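Local coordinates for protein SusD homolog (Bacteroides thetaiotaomicron VPI-5482, PDB 3IHV) that probably binds sugars at the outer membrane of this gut bacterium as a SusD-type surface protein, at residues A[124-129]-A[199-204]; A[117-122]-A[175-180]. One frame throughout, in Å; residues are numbered along the deposited sequence.

Contact 1: A[124-129]-A[199-204]; sequences RGMFYF and LGLLTK
F129 and M126 of helix 107-135 meet L201 and K204 of helix 195-210 inside the alpha-helical, TPR-like scaffold of the SusD family. The two helix segments run in nearly the same direction, 24° apart, with axes 11.2 Å from each other. Side chains must therefore bridge the gap. The closer side is mostly apolar. L201 CD2 rests on the backbone end of M126, a selenomethionine, 3.9 Å from its CB. The other branch, L201 CD1, lies 4.1 Å from F129 CD2, and these two side chains point past each other, one from each helix. F129 reaches across because its CG stands anti to the backbone N (chi1 -179°). Its CE2 and CZ atoms meet K204 CG, the two side chains lying crosswise, with CE2 4.0 Å from CG. With an alanine here, L201 CD1 and the K204 methylenes are likely to lose their aromatic neighbour, opening a gap between the helices. Farther out the segments lose touch, though this side is buried too. The ends of M126 and K204 both lead off, K204 bending at chi3 (-79°) to a salt bridge between NZ and D399. F129 CZ lies 4.0 Å from K204 O, which accepts a hydrogen bond from T208 OG1.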
ATOM      1  N   ARG A 124      -7.015  12.411   7.021  1.00  6.44           N
ATOM      2  CA  ARG A 124      -8.302  12.549   6.344  1.00  7.15           C
ATOM      3  C   ARG A 124      -8.150  12.500   4.803  1.00  6.46           C
ATOM      4  O   ARG A 124      -8.899  11.807   4.093  1.00  7.01           O
ATOM      5  CB  ARG A 124      -9.009  13.813   6.804  1.00  7.53           C
ATOM      6  CG  ARG A 124     -10.410  13.945   6.222  1.00  8.01           C
ATOM      7  CD  ARG A 124     -11.212  15.070   6.871  1.00  7.77           C
ATOM      8  NE  ARG A 124     -10.645  16.370   6.561  1.00  7.22           N
ATOM      9  CZ  ARG A 124     -11.059  17.517   7.069  1.00  7.32           C
ATOM     10  NH1 ARG A 124     -12.047  17.550   7.953  1.00  6.52           N
ATOM     11  NH2 ARG A 124     -10.487  18.651   6.705  1.00  8.23           N
ATOM     12  N   GLY A 125      -7.110  13.149   4.300  1.00  6.37           N
ATOM     13  CA  GLY A 125      -6.789  13.105   2.860  1.00  6.62           C
ATOM     14  C   GLY A 125      -6.465  11.682   2.406  1.00  7.04           C
ATOM     15  O   GLY A 125      -6.929  11.235   1.350  1.00  7.89           O
HETATM   16  N   MSE A 126      -5.690  10.970   3.229  1.00  7.13           N
HETATM   17  CA  MSE A 126      -5.315   9.586   2.962  1.00  6.68           C
HETATM   18  C   MSE A 126      -6.586   8.700   2.930  1.00  7.19           C
HETATM   19  O   MSE A 126      -6.738   7.866   2.029  1.00  7.53           O
HETATM   20  CB  MSE A 126      -4.320   9.098   4.025  1.00  7.69           C
HETATM   21  CG  MSE A 126      -3.797   7.716   3.762  1.00  9.09           C
HETATM   22 SE   MSE A 126      -2.404   7.385   5.095  0.75  6.63          SE
HETATM   23  CE  MSE A 126      -2.352   5.431   5.133  1.00 12.01           C
ATOM     24  N   PHE A 127      -7.492   8.891   3.894  1.00  6.35           N
ATOM     25  CA  PHE A 127      -8.727   8.088   3.953  1.00  6.64           C
ATOM     26  C   PHE A 127      -9.613   8.376   2.736  1.00  6.35           C
ATOM     27  O   PHE A 127     -10.098   7.446   2.072  1.00  6.56           O
ATOM     28  CB  PHE A 127      -9.532   8.346   5.221  1.00  5.91           C
ATOM     29  CG  PHE A 127      -8.785   8.072   6.501  1.00  6.94           C
ATOM     30  CD1 PHE A 127      -7.791   7.103   6.588  1.00  6.29           C
ATOM     31  CD2 PHE A 127      -9.074   8.807   7.626  1.00  6.23           C
ATOM     32  CE1 PHE A 127      -7.131   6.865   7.796  1.00  6.56           C
ATOM     33  CE2 PHE A 127      -8.419   8.571   8.795  1.00  6.61           C
ATOM     34  CZ  PHE A 127      -7.456   7.621   8.884  1.00  7.39           C
ATOM     35  N   TYR A 128      -9.783   9.646   2.401  1.00  6.00           N
ATOM     36  CA  TYR A 128     -10.554  10.002   1.199  1.00  6.67           C
ATOM     37  C   TYR A 128      -9.899   9.532  -0.074  1.00  7.02           C
ATOM     38  O   TYR A 128     -10.601   9.214  -1.040  1.00  6.19           O
ATOM     39  CB  TYR A 128     -10.889  11.480   1.089  1.00  7.22           C
ATOM     40  CG  TYR A 128     -12.102  11.872   1.886  1.00  6.50           C
ATOM     41  CD1 TYR A 128     -13.362  11.520   1.479  1.00  7.81           C
ATOM     42  CD2 TYR A 128     -11.971  12.594   3.062  1.00  8.25           C
ATOM     43  CE1 TYR A 128     -14.479  11.866   2.211  1.00  6.66           C
ATOM     44  CE2 TYR A 128     -13.080  12.945   3.794  1.00  8.47           C
ATOM     45  CZ  TYR A 128     -14.314  12.592   3.363  1.00  9.27           C
ATOM     46  OH  TYR A 128     -15.398  12.955   4.119  1.00 11.77           O
ATOM     47  N   PHE A 129      -8.560   9.491  -0.107  1.00  6.72           N
ATOM     48  CA  PHE A 129      -7.873   9.002  -1.292  1.00  6.96           C
ATOM     49  C   PHE A 129      -8.220   7.545  -1.514  1.00  6.99           C
ATOM     50  O   PHE A 129      -8.498   7.148  -2.635  1.00  7.76           O
ATOM     51  CB  PHE A 129      -6.349   9.178  -1.139  1.00  6.45           C
ATOM     52  CG  PHE A 129      -5.542   8.715  -2.346  1.00  8.17           C
ATOM     53  CD1 PHE A 129      -5.931   9.041  -3.632  1.00  6.42           C
ATOM     54  CD2 PHE A 129      -4.374   8.034  -2.188  1.00  8.58           C
ATOM     55  CE1 PHE A 129      -5.213   8.649  -4.730  1.00  7.17           C
ATOM     56  CE2 PHE A 129      -3.629   7.644  -3.316  1.00 10.35           C
ATOM     57  CZ  PHE A 129      -4.054   7.984  -4.575  1.00  9.25           C
ATOM     58  N   LEU A 199       4.016  15.631   1.121  1.00  5.79           N
ATOM     59  CA  LEU A 199       4.365  15.942  -0.274  1.00  5.90           C
ATOM     60  C   LEU A 199       4.352  14.665  -1.116  1.00  5.92           C
ATOM     61  O   LEU A 199       3.899  14.673  -2.249  1.00  5.72           O
ATOM     62  CB  LEU A 199       5.750  16.564  -0.367  1.00  5.91           C
ATOM     63  CG  LEU A 199       5.964  17.980   0.169  1.00  6.47           C
ATOM     64  CD1 LEU A 199       7.471  18.234   0.494  1.00  3.98           C
ATOM     65  CD2 LEU A 199       5.412  18.975  -0.840  1.00  5.33           C
ATOM     66  N   GLY A 200       4.881  13.583  -0.553  1.00  6.48           N
ATOM     67  CA  GLY A 200       4.879  12.304  -1.293  1.00  6.28           C
ATOM     68  C   GLY A 200       3.482  11.809  -1.624  1.00  7.39           C
ATOM     69  O   GLY A 200       3.179  11.402  -2.778  1.00  6.38           O
ATOM     70  N   LEU A 201       2.602  11.848  -0.618  1.00  6.48           N
ATOM     71  CA  LEU A 201       1.245  11.390  -0.837  1.00  5.97           C
ATOM     72  C   LEU A 201       0.514  12.302  -1.826  1.00  5.69           C
ATOM     73  O   LEU A 201      -0.202  11.808  -2.686  1.00  5.73           O
ATOM     74  CB  LEU A 201       0.482  11.269   0.487  1.00  6.97           C
ATOM     75  CG  LEU A 201      -0.964  10.763   0.348  1.00  6.73           C
ATOM     76  CD1 LEU A 201      -0.998   9.398  -0.284  1.00  7.41           C
ATOM     77  CD2 LEU A 201      -1.630  10.748   1.717  1.00 10.68           C
ATOM     78  N   LEU A 202       0.710  13.606  -1.716  1.00  5.64           N
ATOM     79  CA  LEU A 202       0.074  14.551  -2.642  1.00  5.97           C
ATOM     80  C   LEU A 202       0.537  14.282  -4.083  1.00  6.53           C
ATOM     81  O   LEU A 202      -0.255  14.378  -5.011  1.00  6.40           O
ATOM     82  CB  LEU A 202       0.325  15.990  -2.220  1.00  6.69           C
ATOM     83  CG  LEU A 202      -0.367  17.043  -3.073  1.00  5.53           C
ATOM     84  CD1 LEU A 202      -1.875  16.758  -3.197  1.00  8.66           C
ATOM     85  CD2 LEU A 202      -0.080  18.477  -2.553  1.00  7.34           C
ATOM     86  N   THR A 203       1.800  13.921  -4.257  1.00  6.56           N
ATOM     87  CA  THR A 203       2.312  13.541  -5.579  1.00  6.35           C
ATOM     88  C   THR A 203       1.508  12.361  -6.123  1.00  6.52           C
ATOM     89  O   THR A 203       1.084  12.370  -7.275  1.00  6.31           O
ATOM     90  CB  THR A 203       3.811  13.145  -5.487  1.00  6.31           C
ATOM     91  OG1 THR A 203       4.561  14.236  -4.975  1.00  6.45           O
ATOM     92  CG2 THR A 203       4.392  12.673  -6.830  1.00  6.43           C
ATOM     93  N   LYS A 204       1.317  11.337  -5.295  1.00  7.29           N
ATOM     94  CA  LYS A 204       0.562  10.144  -5.731  1.00  6.86           C
ATOM     95  C   LYS A 204      -0.909  10.460  -6.034  1.00  7.46           C
ATOM     96  O   LYS A 204      -1.484   9.930  -6.955  1.00  6.80           O
ATOM     97  CB  LYS A 204       0.705   8.985  -4.765  1.00  6.93           C
ATOM     98  CG  LYS A 204      -0.047   7.698  -5.177  1.00  7.15           C
ATOM     99  CD  LYS A 204       0.267   6.523  -4.270  1.00 10.01           C
ATOM    100  CE  LYS A 204       1.602   5.909  -4.631  1.00  9.69           C
ATOM    101  NZ  LYS A 204       1.845   4.623  -3.950  1.00  9.58           N
TER

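Contact 2: A[117-122]-A[175-180]; sequences IAEARA and DILPYA
The end of helix 159-176 packs on helix 107-135 here, with I176 and L177 on either side of the helix exit both meeting A118. I176 is the last helical residue. L177 is the first to leave helical geometry, and its extended backbone (psi 141°) starts the chain on its way to A180. The backbones come close at this point, with A118 CA 6.3 Å from I176 CA. The small methyl of A118 is consistent with so close an approach. Its CB points at the other segment and is touched by both residues. I176 brings the CG2 branch, which stands anti to its own backbone N, to 3.6 Å from A118 CB. L177 brings its branch point, with CG 3.5 Å from the same CB and CD2 3.6 Å from it. L177 CG sits beside its backbone N (chi1 -67°), which turns the isobutyl group onto helix 107-135. CD2 then goes on to E119 and lies 3.9 Å from its CG, with the two side chains set roughly perpendicular. E119 thus gives this contact only its methylene part. Its carboxylate, though buried, is well paired: OE2 forms salt bridges with R186 and R192, and OE1 is hydrogen-bonded to Y28 OH. These charges probably favour the ionised form. After the turn-off, L177 O is hydrogen-bonded to K195 NZ and P178 pairs through its backbone with K195. Helix 107-135 thus meets the C-terminal end of helix 159-176, with the backbone leaving the helix right after it, in a helical region consistent with the TPR-like part of the SusD fold.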
ATOM      1  N   ILE A 117      -3.217  19.429  13.720  1.00  5.30           N
ATOM      2  CA  ILE A 117      -4.236  19.737  12.735  1.00  4.84           C
ATOM      3  C   ILE A 117      -3.764  19.231  11.392  1.00  5.46           C
ATOM      4  O   ILE A 117      -4.522  18.587  10.657  1.00  6.32           O
ATOM      5  CB  ILE A 117      -4.560  21.265  12.686  1.00  4.65           C
ATOM      6  CG1 ILE A 117      -5.348  21.670  13.949  1.00  3.91           C
ATOM      7  CG2 ILE A 117      -5.344  21.632  11.395  1.00  4.31           C
ATOM      8  CD1 ILE A 117      -5.366  23.200  14.246  1.00  5.83           C
ATOM      9  N   ALA A 118      -2.496  19.500  11.073  1.00  5.30           N
ATOM     10  CA  ALA A 118      -1.929  19.060   9.814  1.00  5.68           C
ATOM     11  C   ALA A 118      -1.933  17.530   9.691  1.00  5.18           C
ATOM     12  O   ALA A 118      -2.207  16.985   8.614  1.00  6.89           O
ATOM     13  CB  ALA A 118      -0.467  19.625   9.675  1.00  5.21           C
ATOM     14  N   GLU A 119      -1.554  16.838  10.761  1.00  6.28           N
ATOM     15  CA  GLU A 119      -1.553  15.360  10.804  1.00  5.47           C
ATOM     16  C   GLU A 119      -2.940  14.797  10.605  1.00  5.18           C
ATOM     17  O   GLU A 119      -3.121  13.860   9.833  1.00  6.08           O
ATOM     18  CB  GLU A 119      -0.961  14.826  12.108  1.00  5.62           C
ATOM     19  CG  GLU A 119       0.510  15.143  12.277  1.00  5.14           C
ATOM     20  CD  GLU A 119       1.050  14.580  13.566  1.00  6.17           C
ATOM     21  OE1 GLU A 119       0.922  13.341  13.745  1.00  5.80           O
ATOM     22  OE2 GLU A 119       1.590  15.349  14.406  1.00  8.52           O
ATOM     23  N   ALA A 120      -3.928  15.389  11.246  1.00  4.83           N
ATOM     24  CA  ALA A 120      -5.307  14.909  11.099  1.00  5.35           C
ATOM     25  C   ALA A 120      -5.821  15.135   9.706  1.00  5.09           C
ATOM     26  O   ALA A 120      -6.555  14.287   9.163  1.00  5.86           O
ATOM     27  CB  ALA A 120      -6.240  15.580  12.164  1.00  4.80           C
ATOM     28  N   ARG A 121      -5.500  16.284   9.126  1.00  5.78           N
ATOM     29  CA  ARG A 121      -5.915  16.598   7.777  1.00  5.68           C
ATOM     30  C   ARG A 121      -5.214  15.671   6.782  1.00  6.47           C
ATOM     31  O   ARG A 121      -5.842  15.278   5.791  1.00  7.26           O
ATOM     32  CB  ARG A 121      -5.663  18.076   7.423  1.00  5.45           C
ATOM     33  CG  ARG A 121      -6.542  19.042   8.183  1.00  4.71           C
ATOM     34  CD  ARG A 121      -6.524  20.466   7.610  1.00  7.24           C
ATOM     35  NE  ARG A 121      -7.179  20.536   6.301  1.00  7.39           N
ATOM     36  CZ  ARG A 121      -7.409  21.663   5.619  1.00  7.24           C
ATOM     37  NH1 ARG A 121      -7.027  22.839   6.091  1.00  7.51           N
ATOM     38  NH2 ARG A 121      -8.011  21.611   4.449  1.00  8.28           N
ATOM     39  N   ALA A 122      -3.935  15.357   7.017  1.00  5.66           N
ATOM     40  CA  ALA A 122      -3.210  14.429   6.142  1.00  6.34           C
ATOM     41  C   ALA A 122      -3.870  13.045   6.192  1.00  6.55           C
ATOM     42  O   ALA A 122      -4.066  12.414   5.160  1.00  6.46           O
ATOM     43  CB  ALA A 122      -1.713  14.351   6.510  1.00  6.62           C
ATOM     44  N   ASP A 175       2.213  22.589   4.023  1.00  7.55           N
ATOM     45  CA  ASP A 175       2.576  23.938   4.476  1.00  8.72           C
ATOM     46  C   ASP A 175       2.996  23.936   5.940  1.00  8.47           C
ATOM     47  O   ASP A 175       3.958  24.612   6.328  1.00  9.31           O
ATOM     48  CB  ASP A 175       1.387  24.909   4.347  1.00  8.62           C
ATOM     49  CG  ASP A 175       1.023  25.259   2.907  1.00 11.19           C
ATOM     50  OD1 ASP A 175       1.830  25.009   2.007  1.00 13.04           O
ATOM     51  OD2 ASP A 175      -0.085  25.799   2.699  1.00 10.98           O
ATOM     52  N   ILE A 176       2.256  23.215   6.769  1.00  7.13           N
ATOM     53  CA  ILE A 176       2.455  23.299   8.223  1.00  7.05           C
ATOM     54  C   ILE A 176       3.494  22.340   8.834  1.00  6.51           C
ATOM     55  O   ILE A 176       4.244  22.747   9.696  1.00  6.79           O
ATOM     56  CB  ILE A 176       1.087  23.182   8.951  1.00  5.81           C
ATOM     57  CG1 ILE A 176       0.387  24.548   8.983  1.00  8.99           C
ATOM     58  CG2 ILE A 176       1.240  22.743  10.432  1.00  5.91           C
ATOM     59  CD1 ILE A 176       0.085  25.210   7.689  1.00  6.97           C
ATOM     60  N   LEU A 177       3.562  21.111   8.333  1.00  6.11           N
ATOM     61  CA  LEU A 177       4.426  20.097   8.947  1.00  6.50           C
ATOM     62  C   LEU A 177       5.904  20.343   8.701  1.00  6.16           C
ATOM     63  O   LEU A 177       6.278  20.763   7.637  1.00  6.48           O
ATOM     64  CB  LEU A 177       4.046  18.696   8.456  1.00  6.47           C
ATOM     65  CG  LEU A 177       2.665  18.201   8.904  1.00  5.37           C
ATOM     66  CD1 LEU A 177       2.305  16.968   8.102  1.00  7.55           C
ATOM     67  CD2 LEU A 177       2.610  17.896  10.424  1.00  7.72           C
ATOM     68  N   PRO A 178       6.742  20.094   9.706  1.00  6.70           N
ATOM     69  CA  PRO A 178       8.175  20.151   9.422  1.00  6.66           C
ATOM     70  C   PRO A 178       8.563  18.844   8.732  1.00  6.02           C
ATOM     71  O   PRO A 178       7.815  17.880   8.775  1.00  5.79           O
ATOM     72  CB  PRO A 178       8.798  20.134  10.818  1.00  6.67           C
ATOM     73  CG  PRO A 178       7.818  19.321  11.634  1.00  7.51           C
ATOM     74  CD  PRO A 178       6.464  19.746  11.103  1.00  7.70           C
ATOM     75  N   TYR A 179       9.722  18.817   8.095  1.00  6.25           N
ATOM     76  CA  TYR A 179      10.283  17.554   7.632  1.00  5.62           C
ATOM     77  C   TYR A 179      10.628  16.763   8.891  1.00  5.81           C
ATOM     78  O   TYR A 179      10.961  17.347   9.955  1.00  5.43           O
ATOM     79  CB  TYR A 179      11.541  17.750   6.785  1.00  5.51           C
ATOM     80  CG  TYR A 179      11.253  18.231   5.401  1.00  3.69           C
ATOM     81  CD1 TYR A 179      10.856  17.342   4.416  1.00  6.51           C
ATOM     82  CD2 TYR A 179      11.391  19.568   5.055  1.00  7.13           C
ATOM     83  CE1 TYR A 179      10.582  17.775   3.135  1.00  6.90           C
ATOM     84  CE2 TYR A 179      11.119  20.002   3.753  1.00  4.97           C
ATOM     85  CZ  TYR A 179      10.712  19.087   2.810  1.00  7.57           C
ATOM     86  OH  TYR A 179      10.440  19.489   1.511  1.00  9.49           O
ATOM     87  N   ALA A 180      10.517  15.440   8.780  1.00  5.61           N
ATOM     88  CA  ALA A 180      10.756  14.540   9.913  1.00  5.75           C
ATOM     89  C   ALA A 180      12.075  14.807  10.648  1.00  7.80           C
ATOM     90  O   ALA A 180      12.085  14.820  11.870  1.00  8.33           O
ATOM     91  CB  ALA A 180      10.682  13.060   9.471  1.00  5.42           C
TER

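Contacts 1 and 2 use successive parts of helix 107-135, and their centres lie 12 Å apart. Contact 2 ties this helix to the end of helix 159-176. The chain then leads on to helix 195-210, which contact 1 packs against the same helix. The two contacts touch where L199 CD1 lies 3.4 Å from Y179 OH. Beside both contacts, D169 OD1 of helix 159-176 forms salt bridges with R121 and R124 of helix 107-135. Contact 1 is the deeper, its centre about 12 Å from the chain centre against 20 Å. None of the four segments supplies a sodium ligand. A 1,2-ethanediol, probably from the crystallisation liquor, lies about 5 Å from the M126 side chain.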